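Local coordinates for metallo-beta-lactamase superfamily protein (Thermus thermophilus, PDB 2ZWR), which binds zinc through a metallo-beta-lactamase fold and is probably a metal-dependent hydrolase, at residues Val74-Asp88 with Lys100-Leu114. Sequence-based numbering, arbitrary orientation.
Sequences VYLHPLDLPLYEGAD and KPPLPVRPLEEGMRL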
loop_
_atom_site.group_PDB
_atom_site.type_symbol
_atom_site.label_atom_id
_atom_site.label_comp_id
_atom_site.label_asym_id
_atom_site.label_seq_id
_atom_site.Cartn_x
_atom_site.Cartn_y
_atom_site.Cartn_z
ATOM N N VAL A 74 9.296 3.987 -8.697
ATOM C CA VAL A 74 8.626 3.857 -7.414
ATOM C C VAL A 74 7.844 5.124 -7.143
ATOM O O VAL A 74 8.415 6.207 -7.105
ATOM C CB VAL A 74 9.631 3.610 -6.257
ATOM C CG1 VAL A 74 8.899 3.508 -4.926
ATOM C CG2 VAL A 74 10.436 2.343 -6.507
ATOM N N TYR A 75 6.531 4.974 -6.960
ATOM C CA TYR A 75 5.641 6.088 -6.689
ATOM C C TYR A 75 5.321 6.154 -5.196
ATOM O O TYR A 75 4.854 5.168 -4.604
ATOM C CB TYR A 75 4.349 5.947 -7.511
ATOM C CG TYR A 75 4.542 6.231 -8.980
ATOM C CD1 TYR A 75 4.263 7.490 -9.501
ATOM C CD2 TYR A 75 5.035 5.244 -9.845
ATOM C CE1 TYR A 75 4.451 7.765 -10.862
ATOM C CE2 TYR A 75 5.244 5.504 -11.192
ATOM C CZ TYR A 75 4.945 6.767 -11.695
ATOM O OH TYR A 75 5.136 7.027 -13.027
ATOM N N LEU A 76 5.574 7.320 -4.604
ATOM C CA LEU A 76 5.316 7.546 -3.187
ATOM C C LEU A 76 4.923 8.988 -2.955
ATOM O O LEU A 76 5.495 9.887 -3.573
ATOM C CB LEU A 76 6.577 7.244 -2.365
ATOM C CG LEU A 76 6.548 7.453 -0.853
ATOM C CD1 LEU A 76 5.818 6.309 -0.144
ATOM C CD2 LEU A 76 7.974 7.599 -0.348
ATOM N N HIS A 77 3.952 9.206 -2.067
ATOM C CA HIS A 77 3.631 10.561 -1.614
ATOM C C HIS A 77 4.855 11.159 -0.894
ATOM O O HIS A 77 5.421 10.533 0.014
ATOM C CB HIS A 77 2.414 10.541 -0.688
ATOM C CG HIS A 77 1.767 11.877 -0.507
ATOM N ND1 HIS A 77 2.280 12.844 0.331
ATOM C CD2 HIS A 77 0.648 12.409 -1.056
ATOM C CE1 HIS A 77 1.510 13.917 0.285
ATOM N NE2 HIS A 77 0.507 13.676 -0.543
ATOM N N PRO A 78 5.269 12.376 -1.300
ATOM C CA PRO A 78 6.469 13.026 -0.764
ATOM C C PRO A 78 6.475 13.203 0.764
ATOM O O PRO A 78 7.546 13.303 1.358
ATOM C CB PRO A 78 6.488 14.390 -1.471
ATOM C CG PRO A 78 5.101 14.587 -1.982
ATOM C CD PRO A 78 4.603 13.216 -2.313
ATOM N N LEU A 79 5.300 13.250 1.387
ATOM C CA LEU A 79 5.245 13.357 2.850
ATOM C C LEU A 79 5.699 12.065 3.568
ATOM O O LEU A 79 5.993 12.099 4.759
ATOM C CB LEU A 79 3.872 13.822 3.331
ATOM C CG LEU A 79 3.532 15.313 3.122
ATOM C CD1 LEU A 79 2.176 15.631 3.691
ATOM C CD2 LEU A 79 4.588 16.225 3.755
ATOM N N ASP A 80 5.794 10.949 2.843
ATOM C CA ASP A 80 6.375 9.709 3.420
ATOM C C ASP A 80 7.849 9.450 3.065
ATOM O O ASP A 80 8.391 8.383 3.402
ATOM C CB ASP A 80 5.532 8.476 3.084
ATOM C CG ASP A 80 4.546 8.124 4.188
ATOM O OD1 ASP A 80 4.282 8.995 5.042
ATOM O OD2 ASP A 80 4.047 6.976 4.219
ATOM N N LEU A 81 8.491 10.407 2.388
ATOM C CA LEU A 81 9.916 10.289 2.049
ATOM C C LEU A 81 10.834 10.072 3.260
ATOM O O LEU A 81 11.735 9.236 3.186
ATOM C CB LEU A 81 10.420 11.499 1.256
ATOM C CG LEU A 81 10.913 11.382 -0.193
ATOM C CD1 LEU A 81 11.366 9.983 -0.629
ATOM C CD2 LEU A 81 9.886 11.958 -1.155
ATOM N N PRO A 82 10.638 10.845 4.361
ATOM C CA PRO A 82 11.483 10.600 5.535
ATOM C C PRO A 82 11.361 9.175 6.069
ATOM O O PRO A 82 12.365 8.589 6.467
ATOM C CB PRO A 82 10.972 11.627 6.556
ATOM C CG PRO A 82 10.417 12.733 5.697
ATOM C CD PRO A 82 9.730 11.989 4.594
ATOM N N LEU A 83 10.150 8.620 6.051
ATOM C CA LEU A 83 9.940 7.230 6.423
ATOM C C LEU A 83 10.650 6.284 5.447
ATOM O O LEU A 83 11.295 5.317 5.857
ATOM C CB LEU A 83 8.445 6.902 6.487
ATOM C CG LEU A 83 7.585 7.516 7.590
ATOM C CD1 LEU A 83 6.120 7.174 7.366
ATOM C CD2 LEU A 83 8.018 7.063 8.972
ATOM N N TYR A 84 10.542 6.593 4.159
ATOM C CA TYR A 84 11.102 5.763 3.105
ATOM C C TYR A 84 12.621 5.721 3.214
ATOM O O TYR A 84 13.226 4.652 3.137
ATOM C CB TYR A 84 10.656 6.304 1.749
ATOM C CG TYR A 84 11.095 5.534 0.525
ATOM C CD1 TYR A 84 10.320 4.491 0.013
ATOM C CD2 TYR A 84 12.262 5.881 -0.148
ATOM C CE1 TYR A 84 10.713 3.802 -1.140
ATOM C CE2 TYR A 84 12.666 5.209 -1.279
ATOM C CZ TYR A 84 11.884 4.176 -1.781
ATOM O OH TYR A 84 12.310 3.513 -2.909
ATOM N N GLU A 85 13.219 6.885 3.435
ATOM C CA GLU A 85 14.669 7.019 3.493
ATOM C C GLU A 85 15.323 6.277 4.656
ATOM O O GLU A 85 16.440 5.789 4.517
ATOM C CB GLU A 85 15.050 8.501 3.506
ATOM C CG GLU A 85 14.749 9.182 2.171
ATOM C CD GLU A 85 14.904 10.682 2.210
ATOM O OE1 GLU A 85 14.537 11.302 3.234
ATOM O OE2 GLU A 85 15.385 11.250 1.195
ATOM N N GLY A 86 14.630 6.197 5.790
ATOM C CA GLY A 86 15.143 5.506 6.961
ATOM C C GLY A 86 14.511 4.159 7.256
ATOM O O GLY A 86 14.694 3.637 8.345
ATOM N N ALA A 87 13.801 3.580 6.286
ATOM C CA ALA A 87 13.020 2.364 6.515
ATOM C C ALA A 87 13.865 1.189 6.993
ATOM O O ALA A 87 13.423 0.408 7.820
ATOM C CB ALA A 87 12.230 1.975 5.268
ATOM N N ASP A 88 15.074 1.064 6.452
ATOM C CA ASP A 88 15.969 -0.021 6.828
ATOM C C ASP A 88 16.440 0.138 8.278
ATOM O O ASP A 88 16.609 -0.850 8.977
ATOM C CB ASP A 88 17.158 -0.111 5.863
ATOM C CG ASP A 88 17.992 1.169 5.826
ATOM O OD1 ASP A 88 17.414 2.278 5.838
ATOM O OD2 ASP A 88 19.231 1.072 5.783
ATOM N N LYS A 100 18.005 -1.007 2.027
ATOM C CA LYS A 100 17.581 0.381 1.966
ATOM C C LYS A 100 16.833 0.632 0.661
ATOM O O LYS A 100 17.340 0.326 -0.421
ATOM C CB LYS A 100 18.791 1.315 2.075
ATOM C CG LYS A 100 18.426 2.790 2.269
ATOM C CD LYS A 100 19.659 3.683 2.210
ATOM C CE LYS A 100 19.334 5.082 2.705
ATOM N NZ LYS A 100 18.368 5.763 1.812
ATOM N N PRO A 101 15.605 1.171 0.761
ATOM C CA PRO A 101 14.806 1.466 -0.419
ATOM C C PRO A 101 15.512 2.515 -1.287
ATOM O O PRO A 101 16.022 3.495 -0.752
ATOM C CB PRO A 101 13.501 2.005 0.175
ATOM C CG PRO A 101 13.475 1.470 1.577
ATOM C CD PRO A 101 14.894 1.520 2.003
ATOM N N PRO A 102 15.567 2.291 -2.618
ATOM C CA PRO A 102 16.339 3.133 -3.535
ATOM C C PRO A 102 15.692 4.472 -3.898
ATOM O O PRO A 102 14.482 4.562 -4.112
ATOM C CB PRO A 102 16.456 2.256 -4.794
ATOM C CG PRO A 102 15.233 1.445 -4.786
ATOM C CD PRO A 102 14.906 1.183 -3.328
ATOM N N LEU A 103 16.524 5.496 -3.987
ATOM C CA LEU A 103 16.103 6.793 -4.501
ATOM C C LEU A 103 16.599 6.975 -5.936
ATOM O O LEU A 103 17.602 6.367 -6.317
ATOM C CB LEU A 103 16.631 7.902 -3.596
ATOM C CG LEU A 103 15.969 7.916 -2.214
ATOM C CD1 LEU A 103 16.904 8.509 -1.181
ATOM C CD2 LEU A 103 14.633 8.654 -2.248
ATOM N N PRO A 104 15.910 7.821 -6.736
ATOM C CA PRO A 104 14.771 8.664 -6.375
ATOM C C PRO A 104 13.414 7.966 -6.507
ATOM O O PRO A 104 13.320 6.874 -7.080
ATOM C CB PRO A 104 14.878 9.802 -7.391
ATOM C CG PRO A 104 15.349 9.116 -8.610
ATOM C CD PRO A 104 16.281 8.014 -8.149
ATOM N N VAL A 105 12.378 8.597 -5.959
ATOM C CA VAL A 105 11.008 8.151 -6.169
ATOM C C VAL A 105 10.258 9.178 -7.013
ATOM O O VAL A 105 10.674 10.331 -7.097
ATOM C CB VAL A 105 10.252 7.882 -4.830
ATOM C CG1 VAL A 105 11.025 6.907 -3.972
ATOM C CG2 VAL A 105 9.993 9.172 -4.065
ATOM N N ARG A 106 9.163 8.740 -7.629
ATOM C CA ARG A 106 8.237 9.620 -8.333
ATOM C C ARG A 106 7.085 9.959 -7.396
ATOM O O ARG A 106 6.637 9.104 -6.630
ATOM C CB ARG A 106 7.708 8.955 -9.607
ATOM C CG ARG A 106 8.806 8.645 -10.614
ATOM C CD ARG A 106 8.267 8.011 -11.874
ATOM N NE ARG A 106 9.341 7.685 -12.821
ATOM C CZ ARG A 106 9.140 7.180 -14.039
ATOM N NH1 ARG A 106 7.907 6.917 -14.466
ATOM N NH2 ARG A 106 10.173 6.923 -14.823
ATOM N N PRO A 107 6.627 11.221 -7.425
ATOM C CA PRO A 107 5.618 11.649 -6.465
ATOM C C PRO A 107 4.175 11.199 -6.737
ATOM O O PRO A 107 3.756 11.001 -7.889
ATOM C CB PRO A 107 5.719 13.179 -6.511
ATOM C CG PRO A 107 6.241 13.487 -7.843
ATOM C CD PRO A 107 7.059 12.318 -8.307
ATOM N N LEU A 108 3.443 11.037 -5.650
ATOM C CA LEU A 108 2.001 10.886 -5.686
ATOM C C LEU A 108 1.391 12.152 -5.075
ATOM O O LEU A 108 2.078 12.892 -4.365
ATOM C CB LEU A 108 1.570 9.642 -4.902
ATOM C CG LEU A 108 2.001 8.280 -5.465
ATOM C CD1 LEU A 108 1.652 7.168 -4.485
ATOM C CD2 LEU A 108 1.373 8.025 -6.831
ATOM N N GLU A 109 0.116 12.394 -5.360
ATOM C CA GLU A 109 -0.584 13.583 -4.887
ATOM C C GLU A 109 -2.079 13.302 -4.891
ATOM O O GLU A 109 -2.567 12.574 -5.754
ATOM C CB GLU A 109 -0.251 14.785 -5.794
ATOM C CG GLU A 109 -1.023 16.075 -5.483
ATOM C CD GLU A 109 -0.400 17.325 -6.094
ATOM O OE1 GLU A 109 -0.156 17.315 -7.323
ATOM O OE2 GLU A 109 -0.150 18.303 -5.322
ATOM N N GLU A 110 -2.802 13.876 -3.932
ATOM C CA GLU A 110 -4.269 13.857 -3.948
ATOM C C GLU A 110 -4.774 14.267 -5.337
ATOM O O GLU A 110 -4.333 15.286 -5.876
ATOM C CB GLU A 110 -4.823 14.808 -2.880
ATOM C CG GLU A 110 -6.328 15.026 -2.925
ATOM C CD GLU A 110 -7.102 13.856 -2.368
ATOM O OE1 GLU A 110 -6.783 13.427 -1.244
ATOM O OE2 GLU A 110 -8.030 13.366 -3.048
ATOM N N GLY A 111 -5.663 13.456 -5.914
ATOM C CA GLY A 111 -6.301 13.761 -7.195
ATOM C C GLY A 111 -5.587 13.238 -8.433
ATOM O O GLY A 111 -6.159 13.239 -9.529
ATOM N N MET A 112 -4.337 12.807 -8.269
ATOM C CA MET A 112 -3.561 12.192 -9.356
ATOM C C MET A 112 -4.223 10.943 -9.924
ATOM O O MET A 112 -4.775 10.133 -9.177
ATOM C CB MET A 112 -2.167 11.813 -8.859
ATOM C CG MET A 112 -1.196 11.375 -9.944
ATOM S SD MET A 112 0.430 11.108 -9.242
ATOM C CE MET A 112 1.436 11.306 -10.699
ATOM N N ARG A 113 -4.155 10.799 -11.248
ATOM C CA ARG A 113 -4.584 9.581 -11.937
ATOM C C ARG A 113 -3.378 8.861 -12.507
ATOM O O ARG A 113 -2.609 9.457 -13.264
ATOM C CB ARG A 113 -5.541 9.905 -13.092
ATOM C CG ARG A 113 -7.008 9.783 -12.772
ATOM C CD ARG A 113 -7.531 11.024 -12.096
ATOM N NE ARG A 113 -8.938 11.250 -12.423
ATOM N N LEU A 114 -3.214 7.590 -12.148
ATOM C CA LEU A 114 -2.159 6.763 -12.734
ATOM C C LEU A 114 -2.561 5.308 -12.705
ATOM O O LEU A 114 -3.154 4.837 -11.722
ATOM C CB LEU A 114 -0.786 6.965 -12.043
ATOM C CG LEU A 114 -0.453 6.269 -10.711
ATOM C CD1 LEU A 114 1.025 6.381 -10.398
ATOM C CD2 LEU A 114 -1.252 6.851 -9.578
HETATM O O HOH W 1 11.733 5.907 -9.109
HETATM O O HOH W 2 15.971 5.094 1.177
#
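Tyr75 and Arg106 sit side by side on one face of a six-stranded mixed sheet, where the outermost strand 106-107 pairs in parallel with strand 74-76. Backbone bonds set the register: Arg106 N donates to Val74 O (2.7 Å), and Leu76 N to Arg106 O (2.9 Å). A third, more bent, joins Leu108 N to Leu76 O. Pro107 lacks an N-H, but its N is not one of those pairing with strand 74-76, so proline costs no bond here; its CA makes a CA-H...O contact with Leu76 O.

Two tyrosines, each packed on both faces and bonded through its hydroxyl, organise much of the side-chain contact. The Tyr75 ring lies between Arg106 CB and Leu114 CD1, the latter 3.7 Å from the ring centroid, both as CH-pi contacts. With Arg106 extended from CG to NE, its guanidinium stands nearly perpendicular to the ring (82°), and NH1 donates in its own plane to Tyr75 OH (3.1 Å). The first torsion of Tyr84 (chi1 -178°, CG anti to the backbone N) sends its ring off helix 81-85 between Pro101 CB and Val105 CG1; tyrosine supplies both flat faces and a hydroxyl, which donates to Pro102 O (2.7 Å).

Aliphatic branches add to this: Val105 CG2 meets Leu81 CD1 tip to tip (3.8 Å), and Leu108 CD2 packs on Tyr75 CB.

In this metallo-beta-lactamase fold strand 74-76 leads to His77, which stacks on His121, its side chain about 5 Å from a bound zinc ion. The chemistry implies that proline-rich 100-105, poor in N-H donors, is held to the helix mainly by ring packing and one phenol bond, whereas from Arg106 onward backbone pairing is joined by the packing round Tyr75.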